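Local coordinates for cupin type-2 domain-containing protein (Burkholderia xenovorans, PDB 2O8Q) that is of unknown function but adopts a cupin fold and binds a nickel ion through three histidines in the crystal, at residues 6-11 and 80-85; 44-49 and 110-115; 59-64 and 99-104. All coordinates share one frame; numbering follows the deposited sequence.

How the contacts relate
Contact 2 (44-49 with 110-115) is the buried one: two neighbouring strands of the six-stranded sheet, joined by a ladder of backbone bonds, with mostly apolar side chains on its faces and one histidine-glutamate bond. Contact 3 (59-64 with 99-104) is a surface contact and trades that ladder for a single bridge and three histidines on nickel. Contact 1 (6-11 with 80-85), partly buried, has no strand pairing at all; an aspartate and a few branched side chains join its two segments. Contacts 1 and 3 touch, through the salt bridge from E80 OE1 to R100 NH1 (2.9 Å) and the packing of T6 on V99. Contacts 1 and 2 both reach the second subunit.

Contact 1 of 3, residues 6-11 and 80-85; sequences TTIQHE and EDIGAV. With EDO (1,2-ethanediol), chain G.
T6 and D81 make the polar half of this contact, in which the carboxylate of D81 receives two bonds from one threonine. The backbone N of T6 gives its hydrogen to OD2 of D81 at 3.0 Å in a nearly straight bond (176°), meeting that oxygen on its syn side but somewhat out of the carboxylate plane. The hydroxyl OG1 of T6 donates to OD1 of D81 at 2.8 Å, here on the syn lone pair. With each oxygen engaged by a different donor, the carboxylate is fixed in its rotation. T6 OG1 stands beside its own backbone N (chi1 -55°), which lets both donors face the same carboxylate. A weak bond from the backbone N of I82 also reaches OD1 of D81.

The apolar half centres on the tip of I82. Its CD1 lies 3.5 Å from CG1 of I8, a tight carbon contact, and 3.6 Å from CG2 of T6, and so touches both residues of 6-11. Further along, I8 and V85 meet tip to tip, with CG2 of I8 3.8 Å from CG1 of V85.

A molecule of 1,2-ethanediol, probably from the crystallisation liquor, lies beside this cluster. The backbone N of I8 donates to its O1 at 3.0 Å, while its C2 comes 3.6 Å from CD1 of I82.

The contact joins the N-terminal strand 7-9, an outermost strand of the six-stranded sheet within this chain, to the turn after strand 74-79 and the start of strand 83-88, bridging the six-stranded and the three-stranded sheets of the cupin fold. T6 and V85 both pack on Y79 of strand 74-79, I8 rests on A93 of strand 92-94 and L87 of strand 83-88, and T7 packs on A36 of the second subunit.

Contact 2 of 3, residues 44-49 and 110-115; sequences HVIRAI and LEVLEI
H44 to A48 run antiparallel to L110 to E114, their short strand axes 4.5 Å apart at closest approach and inclined at 149°, as adjacent strands of the six-stranded sheet of the cupin barrel. H44 with E114 and I46 with V112 are hydrogen-bonded pairs, the N of I46 reaching O of V112 at 2.8 Å; V45 with L113 and R47 with E111 are the non-hydrogen-bonded pairs between and beside them. The bond from A48 N to L110 O continues the ladder.

One face carries H44, I46, V112 and E114. CB of I46 packs on CG1 of V112 at 3.7 Å, while its CD1 comes beside OE1 of E114. On the other face, the methyls CG2 of V45 and CD1 of L113 meet 3.9 Å apart, their side chains crossing at about a right angle, and both residues pack on Y69 of the second subunit. R47 turns away to a salt bridge with E27 of strand 26-30.

H44 and E114 lie side by side and point the same way. E114 is fully extended, its CG anti to the backbone N (chi1 180°), which carries the carboxylate level with the imidazole edge. Q66 holds its OE2, and the E114 side chain lies about 6 Å from the nickel ion. NE2 of H44 donates to OE1 of E114 at 2.7 Å; the oxygen lies close to the ring plane, but the nitrogen meets it from above the carboxylate, whose plane is turned 82° from the ring.

Contact 3 of 3, residues 59-64 and 99-104; sequences HTHTVG and VRHREL. With NI (nickel (II) ion), chain C.
The metal site of this cupin is built here, where H59, H61 and H101 bind a nickel ion from two segments joined by one antiparallel bridge. Each histidine uses NE2, at 2.1 Å from the nickel, and three waters complete six-fold coordination. H59 and H101 form the bridge itself: H59 N bonds to H101 O at 2.9 Å and H101 N to H59 O at 3.0 Å. Both hold CG between backbone N and carbonyl carbon (chi1 64° and 67°), so that from paired positions their rings converge on the metal.

Second-shell partners probably fix the ring rotations. ND1 of H101 donates to V99 O at 2.8 Å; the oxygen lies in the ring plane, although the donor stands above the carbonyl plane. ND1 of H59 is bonded to T57 O, and ND1 of H61 to the hydroxyl of T123. A water spans the segments from H61 N to V99 O. Outside the site, CG2 of T60 packs on CG of R100 at 3.6 Å.

Strand 59-61 pairs with strand 123-125, while strand 101-106 borders strand 74-79, where Y79 packs against H101 and E78 forms a salt bridge with R102.

Contact 1 of 3, residues 6-11 and 80-85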
loop_
_atom_site.group_PDB
_atom_site.type_symbol
_atom_site.label_atom_id
_atom_site.label_comp_id
_atom_site.label_asym_id
_atom_site.label_seq_id
_atom_site.Cartn_x
_atom_site.Cartn_y
_atom_site.Cartn_z
ATOM N N THR A 6 -5.645 -2.993 -16.744
ATOM C CA THR A 6 -6.730 -3.770 -16.187
ATOM C C THR A 6 -6.444 -5.236 -16.474
ATOM O O THR A 6 -6.154 -5.596 -17.610
ATOM C CB THR A 6 -8.118 -3.355 -16.736
ATOM O OG1 THR A 6 -8.290 -1.949 -16.510
ATOM C CG2 THR A 6 -9.242 -4.127 -16.084
ATOM N N THR A 7 -6.526 -6.072 -15.433
ATOM C CA THR A 7 -6.023 -7.433 -15.490
ATOM C C THR A 7 -7.080 -8.383 -15.013
ATOM O O THR A 7 -7.509 -8.355 -13.864
ATOM C CB THR A 7 -4.680 -7.589 -14.715
ATOM O OG1 THR A 7 -3.719 -6.707 -15.328
ATOM C CG2 THR A 7 -4.171 -9.045 -14.776
ATOM N N ILE A 8 -7.499 -9.234 -15.956
ATOM C CA ILE A 8 -8.623 -10.146 -15.756
ATOM C C ILE A 8 -8.105 -11.558 -15.746
ATOM O O ILE A 8 -7.238 -11.930 -16.545
ATOM C CB ILE A 8 -9.631 -10.013 -16.931
ATOM C CG1 ILE A 8 -10.062 -8.539 -17.106
ATOM C CG2 ILE A 8 -10.806 -10.989 -16.759
ATOM C CD1 ILE A 8 -10.699 -7.893 -15.840
ATOM N N GLN A 9 -8.665 -12.355 -14.834
ATOM C CA GLN A 9 -8.454 -13.799 -14.861
ATOM C C GLN A 9 -9.757 -14.520 -14.679
ATOM O O GLN A 9 -10.681 -14.044 -14.065
ATOM C CB GLN A 9 -7.462 -14.267 -13.801
ATOM C CG GLN A 9 -6.012 -14.256 -14.294
ATOM C CD GLN A 9 -5.710 -15.245 -15.470
ATOM O OE1 GLN A 9 -4.825 -14.979 -16.285
ATOM N NE2 GLN A 9 -6.470 -16.342 -15.565
ATOM N N HIS A 10 -9.828 -15.702 -15.267
ATOM C CA HIS A 10 -11.021 -16.543 -15.189
ATOM C C HIS A 10 -10.590 -17.899 -14.627
ATOM O O HIS A 10 -9.461 -18.331 -14.854
ATOM C CB HIS A 10 -11.641 -16.721 -16.588
ATOM C CG HIS A 10 -12.024 -15.435 -17.286
ATOM N ND1 HIS A 10 -13.156 -14.698 -16.954
ATOM C CD2 HIS A 10 -11.425 -14.751 -18.291
ATOM C CE1 HIS A 10 -13.222 -13.622 -17.723
ATOM N NE2 HIS A 10 -12.199 -13.646 -18.557
ATOM N N GLU A 11 -11.480 -18.566 -13.901
ATOM C CA GLU A 11 -11.218 -19.903 -13.386
ATOM C C GLU A 11 -11.483 -20.949 -14.485
ATOM O O GLU A 11 -12.606 -21.030 -14.954
ATOM C CB GLU A 11 -12.131 -20.166 -12.205
ATOM C CG GLU A 11 -11.850 -21.483 -11.546
ATOM C CD GLU A 11 -12.581 -21.631 -10.265
ATOM O OE1 GLU A 11 -13.505 -20.839 -9.965
ATOM O OE2 GLU A 11 -12.226 -22.570 -9.543
ATOM N N GLU A 80 -11.873 1.358 -20.051
ATOM C CA GLU A 80 -11.355 2.180 -21.118
ATOM C C GLU A 80 -10.288 1.369 -21.886
ATOM O O GLU A 80 -10.360 1.260 -23.127
ATOM C CB GLU A 80 -10.808 3.505 -20.583
ATOM C CG GLU A 80 -10.658 4.549 -21.683
ATOM C CD GLU A 80 -9.996 5.812 -21.248
ATOM O OE1 GLU A 80 -9.644 5.936 -20.061
ATOM O OE2 GLU A 80 -9.813 6.695 -22.111
ATOM N N ASP A 81 -9.366 0.729 -21.156
ATOM C CA ASP A 81 -8.213 0.051 -21.789
ATOM C C ASP A 81 -8.501 -1.262 -22.487
ATOM O O ASP A 81 -8.042 -1.454 -23.626
ATOM C CB ASP A 81 -6.957 -0.079 -20.881
ATOM C CG ASP A 81 -7.205 -0.717 -19.527
ATOM O OD1 ASP A 81 -8.395 -0.980 -19.145
ATOM O OD2 ASP A 81 -6.176 -0.915 -18.812
ATOM N N ILE A 82 -9.289 -2.141 -21.861
ATOM C CA ILE A 82 -9.524 -3.499 -22.429
ATOM C C ILE A 82 -10.955 -3.819 -22.908
ATOM O O ILE A 82 -11.194 -4.921 -23.391
ATOM C CB ILE A 82 -9.088 -4.636 -21.429
ATOM C CG1 ILE A 82 -9.933 -4.600 -20.160
ATOM C CG2 ILE A 82 -7.608 -4.498 -21.042
ATOM C CD1 ILE A 82 -9.753 -5.800 -19.227
ATOM N N GLY A 83 -11.917 -2.903 -22.751
ATOM C CA GLY A 83 -13.275 -3.109 -23.290
ATOM C C GLY A 83 -14.164 -3.849 -22.296
ATOM O O GLY A 83 -13.898 -3.828 -21.112
ATOM N N ALA A 84 -15.207 -4.495 -22.809
ATOM C CA ALA A 84 -16.154 -5.236 -21.981
ATOM C C ALA A 84 -15.567 -6.564 -21.562
ATOM O O ALA A 84 -14.856 -7.247 -22.334
ATOM C CB ALA A 84 -17.496 -5.424 -22.713
ATOM N N VAL A 85 -15.881 -6.922 -20.322
ATOM C CA VAL A 85 -15.370 -8.119 -19.661
ATOM C C VAL A 85 -16.520 -8.750 -18.907
ATOM O O VAL A 85 -17.096 -8.115 -18.024
ATOM C CB VAL A 85 -14.304 -7.766 -18.549
ATOM C CG1 VAL A 85 -13.906 -9.050 -17.834
ATOM C CG2 VAL A 85 -13.119 -7.019 -19.118
HETATM C C1 EDO G . -6.780 -8.138 -19.140
HETATM O O1 EDO G . -6.211 -9.359 -18.651
HETATM C C2 EDO G . -7.500 -8.287 -20.494
HETATM O O2 EDO G . -8.027 -9.601 -20.730
#

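Contact 2 of 3, residues 44-49 and 110-115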
loop_
_atom_site.group_PDB
_atom_site.type_symbol
_atom_site.label_atom_id
_atom_site.label_comp_id
_atom_site.label_asym_id
_atom_site.label_seq_id
_atom_site.Cartn_x
_atom_site.Cartn_y
_atom_site.Cartn_z
ATOM N N HIS A 44 -14.791 -5.966 1.470
ATOM C CA HIS A 44 -16.215 -6.256 1.731
ATOM C C HIS A 44 -16.788 -7.089 0.633
ATOM O O HIS A 44 -16.311 -7.078 -0.489
ATOM C CB HIS A 44 -16.979 -4.959 1.950
ATOM C CG HIS A 44 -16.616 -3.931 0.926
ATOM N ND1 HIS A 44 -15.710 -2.912 1.191
ATOM C CD2 HIS A 44 -16.863 -3.885 -0.399
ATOM C CE1 HIS A 44 -15.510 -2.226 0.077
ATOM N NE2 HIS A 44 -16.259 -2.753 -0.885
ATOM N N VAL A 45 -17.842 -7.833 0.965
ATOM C CA VAL A 45 -18.581 -8.615 -0.022
ATOM C C VAL A 45 -19.820 -7.805 -0.447
ATOM O O VAL A 45 -20.571 -7.244 0.388
ATOM C CB VAL A 45 -18.974 -9.984 0.505
ATOM C CG1 VAL A 45 -19.845 -10.781 -0.520
ATOM C CG2 VAL A 45 -17.717 -10.784 0.948
ATOM N N ILE A 46 -19.990 -7.726 -1.751
ATOM C CA ILE A 46 -21.063 -6.969 -2.350
ATOM C C ILE A 46 -22.038 -7.972 -2.965
ATOM O O ILE A 46 -21.637 -8.866 -3.681
ATOM C CB ILE A 46 -20.517 -6.078 -3.469
ATOM C CG1 ILE A 46 -19.311 -5.240 -2.998
ATOM C CG2 ILE A 46 -21.624 -5.154 -4.047
ATOM C CD1 ILE A 46 -18.730 -4.334 -4.021
ATOM N N ARG A 47 -23.304 -7.801 -2.666
ATOM C CA ARG A 47 -24.324 -8.662 -3.278
ATOM C C ARG A 47 -25.411 -7.809 -3.928
ATOM O O ARG A 47 -25.795 -6.755 -3.414
ATOM C CB ARG A 47 -24.877 -9.691 -2.287
ATOM C CG ARG A 47 -25.889 -9.298 -1.394
ATOM C CD ARG A 47 -26.530 -10.588 -0.799
ATOM N NE ARG A 47 -27.314 -10.208 0.352
ATOM C CZ ARG A 47 -27.609 -11.027 1.349
ATOM N NH1 ARG A 47 -27.118 -12.263 1.361
ATOM N NH2 ARG A 47 -28.328 -10.573 2.351
ATOM N N ALA A 48 -25.881 -8.286 -5.074
ATOM C CA ALA A 48 -26.950 -7.615 -5.784
ATOM C C ALA A 48 -28.240 -7.736 -5.014
ATOM O O ALA A 48 -28.475 -8.717 -4.310
ATOM C CB ALA A 48 -27.120 -8.210 -7.151
ATOM N N ILE A 49 -29.077 -6.737 -5.211
ATOM C CA ILE A 49 -30.454 -6.732 -4.717
ATOM C C ILE A 49 -31.322 -6.880 -5.961
ATOM O O ILE A 49 -31.174 -6.072 -6.852
ATOM C CB ILE A 49 -30.819 -5.363 -4.068
ATOM C CG1 ILE A 49 -30.068 -5.133 -2.779
ATOM C CG2 ILE A 49 -32.340 -5.281 -3.812
ATOM C CD1 ILE A 49 -30.105 -3.705 -2.327
ATOM N N LEU A 110 -25.490 -12.118 -8.041
ATOM C CA LEU A 110 -24.095 -11.701 -7.937
ATOM C C LEU A 110 -23.633 -11.519 -6.477
ATOM O O LEU A 110 -24.298 -10.836 -5.684
ATOM C CB LEU A 110 -23.841 -10.378 -8.664
ATOM C CG LEU A 110 -22.437 -9.755 -8.542
ATOM C CD1 LEU A 110 -21.462 -10.633 -9.318
ATOM C CD2 LEU A 110 -22.456 -8.287 -8.998
ATOM N N GLU A 111 -22.472 -12.091 -6.172
ATOM C CA GLU A 111 -21.740 -11.812 -4.925
ATOM C C GLU A 111 -20.273 -11.652 -5.285
ATOM O O GLU A 111 -19.717 -12.544 -5.916
ATOM C CB GLU A 111 -21.920 -12.979 -3.956
ATOM C CG GLU A 111 -21.461 -12.687 -2.531
ATOM C CD GLU A 111 -21.743 -13.835 -1.572
ATOM O OE1 GLU A 111 -21.863 -14.987 -2.046
ATOM O OE2 GLU A 111 -21.834 -13.587 -0.356
ATOM N N VAL A 112 -19.649 -10.543 -4.888
ATOM C CA VAL A 112 -18.296 -10.234 -5.298
ATOM C C VAL A 112 -17.552 -9.652 -4.111
ATOM O O VAL A 112 -18.068 -8.766 -3.424
ATOM C CB VAL A 112 -18.297 -9.306 -6.564
ATOM C CG1 VAL A 112 -19.029 -8.015 -6.311
ATOM C CG2 VAL A 112 -16.859 -9.075 -7.075
ATOM N N LEU A 113 -16.328 -10.094 -3.907
ATOM C CA LEU A 113 -15.456 -9.522 -2.895
ATOM C C LEU A 113 -14.639 -8.400 -3.545
ATOM O O LEU A 113 -14.058 -8.558 -4.606
ATOM C CB LEU A 113 -14.506 -10.606 -2.388
ATOM C CG LEU A 113 -13.456 -10.214 -1.345
ATOM C CD1 LEU A 113 -14.080 -9.803 0.014
ATOM C CD2 LEU A 113 -12.394 -11.379 -1.170
ATOM N N GLU A 114 -14.607 -7.262 -2.868
ATOM C CA GLU A 114 -13.831 -6.109 -3.274
ATOM C C GLU A 114 -12.789 -5.868 -2.182
ATOM O O GLU A 114 -13.139 -5.822 -1.014
ATOM C CB GLU A 114 -14.675 -4.826 -3.419
ATOM C CG GLU A 114 -13.873 -3.581 -3.840
ATOM C CD GLU A 114 -14.719 -2.362 -4.083
ATOM O OE1 GLU A 114 -15.872 -2.288 -3.562
ATOM O OE2 GLU A 114 -14.254 -1.417 -4.783
ATOM N N ILE A 115 -11.528 -5.692 -2.609
ATOM C CA ILE A 115 -10.408 -5.318 -1.748
ATOM C C ILE A 115 -9.866 -4.015 -2.316
ATOM O O ILE A 115 -9.556 -3.941 -3.492
ATOM C CB ILE A 115 -9.310 -6.385 -1.698
ATOM C CG1 ILE A 115 -9.902 -7.780 -1.476
ATOM C CG2 ILE A 115 -8.233 -5.961 -0.667
ATOM C CD1 ILE A 115 -10.155 -8.617 -2.758
#

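Contact 3 of 3, residues 59-64 and 99-104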
loop_
_atom_site.group_PDB
_atom_site.type_symbol
_atom_site.label_atom_id
_atom_site.label_comp_id
_atom_site.label_asym_id
_atom_site.label_seq_id
_atom_site.Cartn_x
_atom_site.Cartn_y
_atom_site.Cartn_z
ATOM N N HIS A 59 -17.021 6.022 -14.791
ATOM C CA HIS A 59 -16.577 6.669 -13.572
ATOM C C HIS A 59 -15.173 6.173 -13.224
ATOM O O HIS A 59 -14.642 5.256 -13.851
ATOM C CB HIS A 59 -17.549 6.388 -12.397
ATOM C CG HIS A 59 -17.621 4.947 -12.005
ATOM N ND1 HIS A 59 -18.469 4.058 -12.636
ATOM C CD2 HIS A 59 -16.961 4.236 -11.064
ATOM C CE1 HIS A 59 -18.333 2.867 -12.079
ATOM N NE2 HIS A 59 -17.426 2.942 -11.121
ATOM N N THR A 60 -14.596 6.803 -12.204
ATOM C CA THR A 60 -13.317 6.445 -11.639
ATOM C C THR A 60 -13.413 6.479 -10.113
ATOM O O THR A 60 -14.268 7.146 -9.539
ATOM C CB THR A 60 -12.202 7.430 -12.060
ATOM O OG1 THR A 60 -12.481 8.735 -11.499
ATOM C CG2 THR A 60 -12.122 7.564 -13.573
ATOM N N HIS A 61 -12.495 5.779 -9.491
ATOM C CA HIS A 61 -12.347 5.797 -8.034
ATOM C C HIS A 61 -10.962 6.270 -7.649
ATOM O O HIS A 61 -9.990 5.905 -8.306
ATOM C CB HIS A 61 -12.587 4.420 -7.430
ATOM C CG HIS A 61 -13.861 3.785 -7.883
ATOM N ND1 HIS A 61 -15.104 4.260 -7.527
ATOM C CD2 HIS A 61 -14.062 2.706 -8.667
ATOM C CE1 HIS A 61 -16.033 3.508 -8.113
ATOM N NE2 HIS A 61 -15.427 2.562 -8.821
ATOM N N THR A 62 -10.872 7.007 -6.542
ATOM C CA THR A 62 -9.557 7.502 -6.064
ATOM C C THR A 62 -8.867 6.441 -5.203
ATOM O O THR A 62 -8.725 6.578 -3.994
ATOM C CB THR A 62 -9.665 8.890 -5.328
ATOM O OG1 THR A 62 -10.373 8.741 -4.069
ATOM C CG2 THR A 62 -10.304 9.871 -6.154
ATOM N N VAL A 63 -8.491 5.348 -5.812
ATOM C CA VAL A 63 -7.939 4.225 -5.127
ATOM C C VAL A 63 -6.521 3.998 -5.572
ATOM O O VAL A 63 -6.153 4.359 -6.748
ATOM C CB VAL A 63 -8.750 2.913 -5.424
ATOM C CG1 VAL A 63 -10.079 3.026 -4.811
ATOM C CG2 VAL A 63 -8.799 2.548 -6.917
ATOM N N GLY A 64 -5.710 3.427 -4.673
ATOM C CA GLY A 64 -4.460 2.866 -5.075
ATOM C C GLY A 64 -5.034 1.511 -5.558
ATOM O O GLY A 64 -5.661 1.399 -6.642
ATOM N N VAL A 99 -8.755 3.970 -13.015
ATOM C CA VAL A 99 -9.122 3.534 -14.351
ATOM C C VAL A 99 -10.570 3.928 -14.655
ATOM O O VAL A 99 -11.431 3.802 -13.765
ATOM C CB VAL A 99 -8.901 2.002 -14.563
ATOM C CG1 VAL A 99 -9.826 1.163 -13.777
ATOM C CG2 VAL A 99 -9.034 1.622 -16.056
ATOM N N ARG A 100 -10.825 4.427 -15.873
ATOM C CA ARG A 100 -12.189 4.747 -16.280
ATOM C C ARG A 100 -12.907 3.466 -16.603
ATOM O O ARG A 100 -12.413 2.641 -17.370
ATOM C CB ARG A 100 -12.220 5.715 -17.457
ATOM C CG ARG A 100 -11.672 7.076 -17.153
ATOM C CD ARG A 100 -11.797 7.953 -18.408
ATOM N NE ARG A 100 -11.154 9.238 -18.247
ATOM C CZ ARG A 100 -9.845 9.458 -18.408
ATOM N NH1 ARG A 100 -9.005 8.468 -18.727
ATOM N NH2 ARG A 100 -9.364 10.685 -18.233
ATOM N N HIS A 101 -14.050 3.264 -15.967
ATOM C CA HIS A 101 -14.779 2.003 -16.118
ATOM C C HIS A 101 -16.253 2.172 -15.804
ATOM O O HIS A 101 -16.705 3.199 -15.314
ATOM C CB HIS A 101 -14.187 0.913 -15.233
ATOM C CG HIS A 101 -14.372 1.195 -13.783
ATOM N ND1 HIS A 101 -13.688 2.197 -13.124
ATOM C CD2 HIS A 101 -15.232 0.665 -12.870
ATOM C CE1 HIS A 101 -14.130 2.264 -11.875
ATOM N NE2 HIS A 101 -15.048 1.335 -11.691
ATOM N N ARG A 102 -17.028 1.134 -16.096
ATOM C CA ARG A 102 -18.431 1.154 -15.726
ATOM C C ARG A 102 -18.888 -0.300 -15.607
ATOM O O ARG A 102 -18.191 -1.202 -16.086
ATOM C CB ARG A 102 -19.263 1.961 -16.739
ATOM C CG ARG A 102 -19.258 1.424 -18.154
ATOM C CD ARG A 102 -20.157 2.222 -19.076
ATOM N NE ARG A 102 -20.096 1.787 -20.466
ATOM C CZ ARG A 102 -20.926 2.236 -21.406
ATOM N NH1 ARG A 102 -21.868 3.119 -21.071
ATOM N NH2 ARG A 102 -20.820 1.817 -22.669
ATOM N N GLU A 103 -20.021 -0.490 -14.930
ATOM C CA GLU A 103 -20.644 -1.816 -14.812
ATOM C C GLU A 103 -21.830 -1.856 -15.739
ATOM O O GLU A 103 -22.696 -0.994 -15.659
ATOM C CB GLU A 103 -21.140 -2.105 -13.401
ATOM C CG GLU A 103 -21.600 -3.547 -13.241
ATOM C CD GLU A 103 -23.038 -3.647 -12.746
ATOM O OE1 GLU A 103 -23.485 -2.784 -11.941
ATOM O OE2 GLU A 103 -23.724 -4.590 -13.188
ATOM N N LEU A 104 -21.833 -2.835 -16.649
ATOM C CA LEU A 104 -22.879 -2.914 -17.664
ATOM C C LEU A 104 -24.132 -3.643 -17.218
ATOM O O LEU A 104 -25.243 -3.247 -17.558
ATOM C CB LEU A 104 -22.332 -3.565 -18.911
ATOM C CG LEU A 104 -21.185 -2.843 -19.620
ATOM C CD1 LEU A 104 -20.784 -3.572 -20.933
ATOM C CD2 LEU A 104 -21.586 -1.403 -19.965
HETATM NI NI NI C . -16.510 1.349 -10.122
HETATM O O HOH W 1 -11.257 3.761 -11.044
HETATM O O HOH W 2 -15.570 -0.291 -9.150
HETATM O O HOH W 3 -18.153 1.285 -8.737
HETATM O O HOH W 4 -17.679 -0.086 -11.215
#